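Local coordinates for protein 3-carboxy-cis,cis-muconate cycloisomerase (PDB 1RE5) that is a largely helical cycloisomerase enzyme of the fumarase/aspartase superfamily and forms an assembly of four chains, at residues D[33-38]-D[207-212]; D[55-60]-D[83-88]; D[110-115]-D[215-220]. All blocks are in the same frame, centred on the assembly; numbering follows the deposited sequence.

Contact 1: residues D[33-38]-D[207-212]; sequences AALARA and MPVAEA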
loop_
_atom_site.group_PDB
_atom_site.type_symbol
_atom_site.label_atom_id
_atom_site.label_comp_id
_atom_site.label_asym_id
_atom_site.label_seq_id
_atom_site.Cartn_x
_atom_site.Cartn_y
_atom_site.Cartn_z
ATOM N N ALA D 33 30.347 15.963 16.401
ATOM C CA ALA D 33 31.163 16.072 17.599
ATOM C C ALA D 33 31.890 14.752 17.803
ATOM O O ALA D 33 33.110 14.721 17.936
ATOM C CB ALA D 33 30.293 16.383 18.799
ATOM N N ALA D 34 31.143 13.656 17.814
ATOM C CA ALA D 34 31.749 12.345 17.998
ATOM C C ALA D 34 32.855 12.070 16.960
ATOM O O ALA D 34 33.856 11.419 17.273
ATOM C CB ALA D 34 30.675 11.271 17.916
ATOM N N LEU D 35 32.668 12.568 15.734
ATOM C CA LEU D 35 33.630 12.372 14.636
ATOM C C LEU D 35 34.970 13.011 14.989
ATOM O O LEU D 35 36.015 12.359 14.940
ATOM C CB LEU D 35 33.117 13.013 13.334
ATOM C CG LEU D 35 33.352 12.307 11.983
ATOM C CD1 LEU D 35 33.525 13.358 10.916
ATOM C CD2 LEU D 35 34.576 11.421 12.001
ATOM N N ALA D 36 34.929 14.297 15.332
ATOM C CA ALA D 36 36.125 15.043 15.704
ATOM C C ALA D 36 36.866 14.318 16.838
ATOM O O ALA D 36 38.081 14.094 16.782
ATOM C CB ALA D 36 35.733 16.453 16.141
ATOM N N ARG D 37 36.107 13.947 17.861
ATOM C CA ARG D 37 36.633 13.248 19.020
ATOM C C ARG D 37 37.368 11.971 18.596
ATOM O O ARG D 37 38.501 11.718 19.017
ATOM C CB ARG D 37 35.469 12.899 19.945
ATOM C CG ARG D 37 35.771 12.922 21.425
ATOM C CD ARG D 37 34.488 12.646 22.196
ATOM N NE ARG D 37 33.438 13.605 21.855
ATOM C CZ ARG D 37 32.135 13.314 21.790
ATOM N NH1 ARG D 37 31.706 12.079 22.039
ATOM N NH2 ARG D 37 31.255 14.263 21.478
ATOM N N ALA D 38 36.730 11.173 17.748
ATOM C CA ALA D 38 37.318 9.910 17.315
ATOM C C ALA D 38 38.529 10.081 16.425
ATOM O O ALA D 38 39.460 9.281 16.476
ATOM C CB ALA D 38 36.267 9.052 16.600
ATOM N N MET D 207 39.709 2.258 9.692
ATOM C CA MET D 207 39.163 1.384 10.732
ATOM C C MET D 207 39.355 1.932 12.143
ATOM O O MET D 207 38.451 1.843 12.983
ATOM C CB MET D 207 39.774 -0.013 10.634
ATOM C CG MET D 207 39.290 -0.785 9.428
ATOM S SD MET D 207 37.489 -0.819 9.366
ATOM C CE MET D 207 37.159 -2.047 10.630
ATOM N N PRO D 208 40.539 2.494 12.431
ATOM C CA PRO D 208 40.743 3.030 13.779
ATOM C C PRO D 208 39.728 4.125 14.074
ATOM O O PRO D 208 39.119 4.143 15.139
ATOM C CB PRO D 208 42.174 3.555 13.730
ATOM C CG PRO D 208 42.832 2.599 12.783
ATOM C CD PRO D 208 41.805 2.485 11.675
ATOM N N VAL D 209 39.535 5.027 13.121
ATOM C CA VAL D 209 38.587 6.114 13.318
ATOM C C VAL D 209 37.177 5.549 13.442
ATOM O O VAL D 209 36.391 5.986 14.289
ATOM C CB VAL D 209 38.643 7.122 12.144
ATOM C CG1 VAL D 209 37.556 8.174 12.299
ATOM C CG2 VAL D 209 40.006 7.799 12.109
ATOM N N ALA D 210 36.874 4.564 12.595
ATOM C CA ALA D 210 35.568 3.907 12.582
ATOM C C ALA D 210 35.198 3.312 13.944
ATOM O O ALA D 210 34.132 3.602 14.499
ATOM C CB ALA D 210 35.555 2.815 11.517
ATOM N N GLU D 211 36.087 2.485 14.483
ATOM C CA GLU D 211 35.841 1.849 15.770
ATOM C C GLU D 211 35.734 2.876 16.889
ATOM O O GLU D 211 34.849 2.788 17.743
ATOM C CB GLU D 211 36.939 0.828 16.050
ATOM C CG GLU D 211 37.162 -0.057 14.836
ATOM C CD GLU D 211 37.731 -1.414 15.171
ATOM O OE1 GLU D 211 38.784 -1.464 15.849
ATOM O OE2 GLU D 211 37.125 -2.429 14.744
ATOM N N ALA D 212 36.621 3.864 16.870
ATOM C CA ALA D 212 36.588 4.912 17.876
ATOM C C ALA D 212 35.232 5.607 17.817
ATOM O O ALA D 212 34.594 5.837 18.846
ATOM C CB ALA D 212 37.694 5.918 17.617
#

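Contact 2: residues D[55-60]-D[83-88]; sequences AACQAE and KALGKV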
loop_
_atom_site.group_PDB
_atom_site.type_symbol
_atom_site.label_atom_id
_atom_site.label_comp_id
_atom_site.label_asym_id
_atom_site.label_seq_id
_atom_site.Cartn_x
_atom_site.Cartn_y
_atom_site.Cartn_z
ATOM N N ALA D 55 31.466 22.529 21.158
ATOM C CA ALA D 55 30.794 23.729 21.648
ATOM C C ALA D 55 29.734 24.210 20.671
ATOM O O ALA D 55 28.759 24.847 21.063
ATOM C CB ALA D 55 31.817 24.832 21.878
ATOM N N ALA D 56 29.930 23.909 19.392
ATOM C CA ALA D 56 28.991 24.331 18.361
ATOM C C ALA D 56 27.974 23.246 17.984
ATOM O O ALA D 56 27.050 23.499 17.214
ATOM C CB ALA D 56 29.760 24.783 17.128
ATOM N N CYS D 57 28.142 22.042 18.523
ATOM C CA CYS D 57 27.227 20.945 18.224
ATOM C C CYS D 57 25.996 20.920 19.139
ATOM O O CYS D 57 25.721 19.928 19.818
ATOM C CB CYS D 57 27.971 19.606 18.292
ATOM S SG CYS D 57 29.089 19.327 16.885
ATOM N N GLN D 58 25.267 22.031 19.146
ATOM C CA GLN D 58 24.053 22.175 19.930
ATOM C C GLN D 58 22.970 22.713 18.971
ATOM O O GLN D 58 23.118 23.788 18.387
ATOM C CB GLN D 58 24.293 23.138 21.099
ATOM N N ALA D 59 21.892 21.949 18.799
ATOM C CA ALA D 59 20.800 22.320 17.894
ATOM C C ALA D 59 20.275 23.735 18.077
ATOM O O ALA D 59 19.956 24.419 17.107
ATOM C CB ALA D 59 19.643 21.329 18.033
ATOM N N GLU D 60 20.181 24.167 19.324
ATOM C CA GLU D 60 19.674 25.493 19.660
ATOM C C GLU D 60 20.365 26.629 18.902
ATOM O O GLU D 60 19.742 27.643 18.572
ATOM C CB GLU D 60 19.834 25.733 21.164
ATOM C CG GLU D 60 19.200 24.660 22.068
ATOM C CD GLU D 60 19.796 23.253 21.876
ATOM O OE1 GLU D 60 21.044 23.124 21.877
ATOM O OE2 GLU D 60 19.014 22.276 21.738
ATOM N N LYS D 83 27.864 23.269 6.731
ATOM C CA LYS D 83 28.314 24.607 6.366
ATOM C C LYS D 83 28.002 25.589 7.502
ATOM O O LYS D 83 28.851 26.380 7.902
ATOM C CB LYS D 83 27.623 25.072 5.083
ATOM C CG LYS D 83 28.085 26.430 4.584
ATOM C CD LYS D 83 27.372 26.801 3.283
ATOM C CE LYS D 83 27.914 28.094 2.669
ATOM N NZ LYS D 83 29.356 27.968 2.299
ATOM N N ALA D 84 26.785 25.527 8.025
ATOM C CA ALA D 84 26.383 26.415 9.105
ATOM C C ALA D 84 27.220 26.144 10.350
ATOM O O ALA D 84 27.545 27.064 11.104
ATOM C CB ALA D 84 24.894 26.229 9.419
ATOM N N LEU D 85 27.556 24.878 10.573
ATOM C CA LEU D 85 28.362 24.516 11.730
ATOM C C LEU D 85 29.738 25.166 11.573
ATOM O O LEU D 85 30.270 25.763 12.512
ATOM C CB LEU D 85 28.506 22.991 11.823
ATOM C CG LEU D 85 29.483 22.427 12.861
ATOM C CD1 LEU D 85 29.136 22.923 14.255
ATOM C CD2 LEU D 85 29.434 20.910 12.817
ATOM N N GLY D 86 30.303 25.054 10.373
ATOM C CA GLY D 86 31.606 25.636 10.112
ATOM C C GLY D 86 31.641 27.135 10.369
ATOM O O GLY D 86 32.601 27.636 10.963
ATOM N N LYS D 87 30.600 27.847 9.933
ATOM C CA LYS D 87 30.525 29.295 10.119
ATOM C C LYS D 87 30.375 29.696 11.590
ATOM O O LYS D 87 30.608 30.851 11.950
ATOM C CB LYS D 87 29.377 29.874 9.295
ATOM N N VAL D 88 29.990 28.745 12.437
ATOM C CA VAL D 88 29.827 29.022 13.864
ATOM C C VAL D 88 31.155 28.786 14.567
ATOM O O VAL D 88 31.523 29.506 15.499
ATOM C CB VAL D 88 28.738 28.112 14.507
ATOM C CG1 VAL D 88 28.815 28.186 16.031
ATOM C CG2 VAL D 88 27.352 28.554 14.051
#

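Contact 3: residues D[110-115]-D[215-220]; sequences MDTGLV and EQLKLT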
loop_
_atom_site.group_PDB
_atom_site.type_symbol
_atom_site.label_atom_id
_atom_site.label_comp_id
_atom_site.label_asym_id
_atom_site.label_seq_id
_atom_site.Cartn_x
_atom_site.Cartn_y
_atom_site.Cartn_z
ATOM N N MET D 110 23.591 11.892 8.263
ATOM C CA MET D 110 22.148 11.718 8.252
ATOM C C MET D 110 21.665 10.353 8.784
ATOM O O MET D 110 20.802 10.292 9.669
ATOM C CB MET D 110 21.647 11.925 6.841
ATOM C CG MET D 110 21.915 13.301 6.321
ATOM S SD MET D 110 20.988 13.537 4.808
ATOM C CE MET D 110 22.345 13.632 3.630
ATOM N N ASP D 111 22.202 9.260 8.250
ATOM C CA ASP D 111 21.782 7.945 8.714
ATOM C C ASP D 111 22.164 7.713 10.174
ATOM O O ASP D 111 21.371 7.184 10.957
ATOM C CB ASP D 111 22.388 6.830 7.849
ATOM C CG ASP D 111 21.606 6.574 6.564
ATOM O OD1 ASP D 111 20.545 7.208 6.344
ATOM O OD2 ASP D 111 22.064 5.719 5.768
ATOM N N THR D 112 23.378 8.093 10.550
ATOM C CA THR D 112 23.789 7.879 11.928
ATOM C C THR D 112 22.946 8.728 12.857
ATOM O O THR D 112 22.533 8.263 13.921
ATOM C CB THR D 112 25.267 8.206 12.143
ATOM O OG1 THR D 112 26.073 7.312 11.350
ATOM C CG2 THR D 112 25.627 8.047 13.626
ATOM N N GLY D 113 22.675 9.966 12.450
ATOM C CA GLY D 113 21.854 10.841 13.265
ATOM C C GLY D 113 20.491 10.202 13.477
ATOM O O GLY D 113 19.933 10.235 14.581
ATOM N N LEU D 114 19.963 9.605 12.407
ATOM C CA LEU D 114 18.661 8.927 12.427
ATOM C C LEU D 114 18.732 7.758 13.406
ATOM O O LEU D 114 17.866 7.610 14.277
ATOM C CB LEU D 114 18.313 8.382 11.027
ATOM C CG LEU D 114 16.861 8.073 10.602
ATOM C CD1 LEU D 114 16.891 6.926 9.594
ATOM C CD2 LEU D 114 15.992 7.688 11.782
ATOM N N VAL D 115 19.765 6.930 13.263
ATOM C CA VAL D 115 19.917 5.787 14.149
ATOM C C VAL D 115 19.913 6.242 15.593
ATOM O O VAL D 115 19.357 5.567 16.460
ATOM C CB VAL D 115 21.207 4.998 13.864
ATOM C CG1 VAL D 115 21.418 3.947 14.941
ATOM C CG2 VAL D 115 21.106 4.316 12.499
ATOM N N GLU D 215 32.255 3.399 19.172
ATOM C CA GLU D 215 32.360 3.371 20.624
ATOM C C GLU D 215 31.912 4.696 21.254
ATOM O O GLU D 215 31.240 4.716 22.288
ATOM C CB GLU D 215 33.800 3.070 20.994
ATOM C CG GLU D 215 34.062 3.003 22.467
ATOM C CD GLU D 215 35.536 2.850 22.744
ATOM O OE1 GLU D 215 36.309 3.776 22.375
ATOM O OE2 GLU D 215 35.923 1.802 23.316
ATOM N N GLN D 216 32.291 5.798 20.620
ATOM C CA GLN D 216 31.922 7.131 21.088
ATOM C C GLN D 216 30.417 7.308 21.184
ATOM O O GLN D 216 29.906 7.893 22.140
ATOM C CB GLN D 216 32.473 8.192 20.131
ATOM C CG GLN D 216 33.924 8.531 20.370
ATOM C CD GLN D 216 34.119 9.277 21.668
ATOM O OE1 GLN D 216 35.174 9.190 22.296
ATOM N NE2 GLN D 216 33.100 10.025 22.077
ATOM N N LEU D 217 29.717 6.812 20.168
ATOM C CA LEU D 217 28.267 6.923 20.094
ATOM C C LEU D 217 27.557 5.730 20.715
ATOM O O LEU D 217 26.338 5.682 20.752
ATOM C CB LEU D 217 27.847 7.067 18.631
ATOM C CG LEU D 217 28.304 8.348 17.929
ATOM C CD1 LEU D 217 28.103 8.208 16.433
ATOM C CD2 LEU D 217 27.535 9.554 18.489
ATOM N N LYS D 218 28.320 4.766 21.204
ATOM C CA LYS D 218 27.722 3.588 21.799
ATOM C C LYS D 218 26.880 2.837 20.770
ATOM O O LYS D 218 25.770 2.374 21.058
ATOM C CB LYS D 218 26.858 3.980 22.995
ATOM C CG LYS D 218 27.655 4.444 24.202
ATOM C CD LYS D 218 26.739 4.632 25.410
ATOM C CE LYS D 218 27.503 5.048 26.663
ATOM N NZ LYS D 218 26.550 5.232 27.809
ATOM N N LEU D 219 27.420 2.734 19.562
ATOM C CA LEU D 219 26.762 2.021 18.483
ATOM C C LEU D 219 27.703 0.934 18.000
ATOM O O LEU D 219 28.921 1.068 18.107
ATOM C CB LEU D 219 26.471 2.951 17.307
ATOM C CG LEU D 219 25.472 4.081 17.499
ATOM C CD1 LEU D 219 25.374 4.868 16.199
ATOM C CD2 LEU D 219 24.117 3.508 17.899
ATOM N N THR D 220 27.146 -0.137 17.460
ATOM C CA THR D 220 27.969 -1.205 16.941
ATOM C C THR D 220 28.509 -0.792 15.568
ATOM O O THR D 220 27.937 0.062 14.887
ATOM C CB THR D 220 27.149 -2.483 16.777
ATOM O OG1 THR D 220 26.573 -2.825 18.036
ATOM C CG2 THR D 220 28.029 -3.645 16.304
#

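Contact 1: residues D[33-38]-D[207-212]
Ala-38 and Ala-212 mark the near point of two helical segments, 33-38 and 207-212, whose axes pass 9.1 Å apart with their N-to-C directions at 130°. The two CA atoms of this pair, in Ala-38 and Ala-212, lie 5.1 Å apart, a closeness that the small methyl side chains of both residues allow. The methyl groups lie side by side, Ala-38 CB to Ala-212 CB at 3.6 Å. The Ala-38 methyl also lies over the backbone of the preceding turn, with CB 3.8 Å from Val-209 O.

One turn back on each helix, a looser pair extends the interface: Leu-35 CD2 reaches Val-209 CG1 at 4.4 Å. Leu-35 starts out from the far side of its helix, and only the end of its branched chain swings round to the partner. Val-209 has CG1 anti to the backbone N (chi1 175°) and packs in addition on Ala-42 and Leu-202, while Ala-38 rests on Leu-213 as well. With small residues at the near point and a branched pair one turn back, the side chains that meet between 33-38 and 207-212 are all apolar; they join helices 21-40 and 206-217 in one helical end of the elongated subunit built as in the fumarase/aspartase superfamily.

Contact 2: residues D[55-60]-D[83-88]
Ala-56 faces helix 78-92 with its methyl directed at Leu-85 and Val-88, and two of the three apolar contacts are made by this methyl. Ala-56 CB touches Leu-85 CD1 at 3.5 Å and Val-88 CG1 at 3.7 Å, so that it meets one branch of each of two residues, three apart along the helix. The same Leu-85 methyl, CD1, lies 3.7 Å from Ala-56 O and thus packs on the backbone as well as on the side chain. Leu-85 manages this by carrying CG anti to its backbone N (chi1 172°), which brings its forked end over to the partner; the other prong, CD2, meets Cys-57 SG more loosely at 4.4 Å. Val-88 sits at the margin of the patch, its CG1 doing the touching.

The polar interactions described here lie on the 55-60 side. Past Ala-56 the chain bends in an inverse gamma turn centred on Cys-57, closed by a weak bond from Gln-58 N to Ala-56 O at 3.0 Å. Ala-56 O is taken up a second time by the hydroxyl of Tyr-62, and the amide of Gln-26 clamps the bend through both its ends, binding Cys-57 O and Ala-59 N.

Tyr-62 also lies against Leu-85 and Val-88, and Val-100 adds to the cover of Leu-85. Cys-57 also packs on Leu-29, Glu-32 and Ala-33, so the bend after Ala-56 touches both helix 78-92 and helix 21-40.

Contact 3: residues D[110-115]-D[215-220]
Leu-217 opens the approach to Thr-112, setting its CD1 3.7 Å from Thr-112 CG2, the two side chains crossing at a slant. The methyl of Thr-112 is available for this because CG2 stands anti to the backbone N, while OG1 (chi1 -63°) turns back beside it. There the hydroxyl is hydrogen-bonded to Asp-108 O in the preceding turn of helix 106-142 and to Gln-191 N, so this threonine shows a hydrocarbon face to the leucines and keeps its polar atom engaged away from them. Leu-217 is packed further by Leu-116 of the same long helix.

At Lys-218 the chain leaves helical geometry. Its positive phi of 61°, with bonds back into the last turn, makes a Schellman motif at the C-terminal end of the helix; one of these bonds, from Lys-218 N to Glu-215 O at 3.1 Å, is weak. Arg-119 NH2 adds a clasp from helix 106-142 by bonding to both Leu-217 O and Lys-218 O. A positive group at this place would be expected to suit the carbonyl-rich C-terminal end of a helix.

The turn in the chain brings Leu-219 against the same face of helix 106-142, and its two methyls divide the work. CD1 lies 4.1 Å from Thr-112 CG2, next to the Leu-217 contact, whereas CD2 reaches Val-115 CG1 at 4.0 Å, one turn farther along helix 106-142. Leu-116 and Arg-119 touch Leu-219 too.

Thr-220 then carries the chain onward, its backbone hydrogen-bonded to that of Leu-188 and Leu-190; Leu-190 itself packs on Thr-112.

Contacts 1 and 3 share helix 206-217, one using its earlier turns and the other its C-terminal end; their centres are 11 Å apart. They meet where Ala-34 CB touches Leu-217 CD2 at 3.6 Å; Leu-217 touches both Ala-34 on helix 21-40 and Thr-112 on helix 106-142. Contact 2 is centred 19 Å from each of the others. It joins contact 1 through Cys-57 SG, 3.6 Å from Ala-33 N, but stays about 10 Å from contact 3 at the nearest atoms. Helix 21-40 therefore bridges the group. The two sites of 2,3-dihydroxy-1,4-dithiobutane, one including Arg-297 and the other Ser-303, use residues of none of the three contacts.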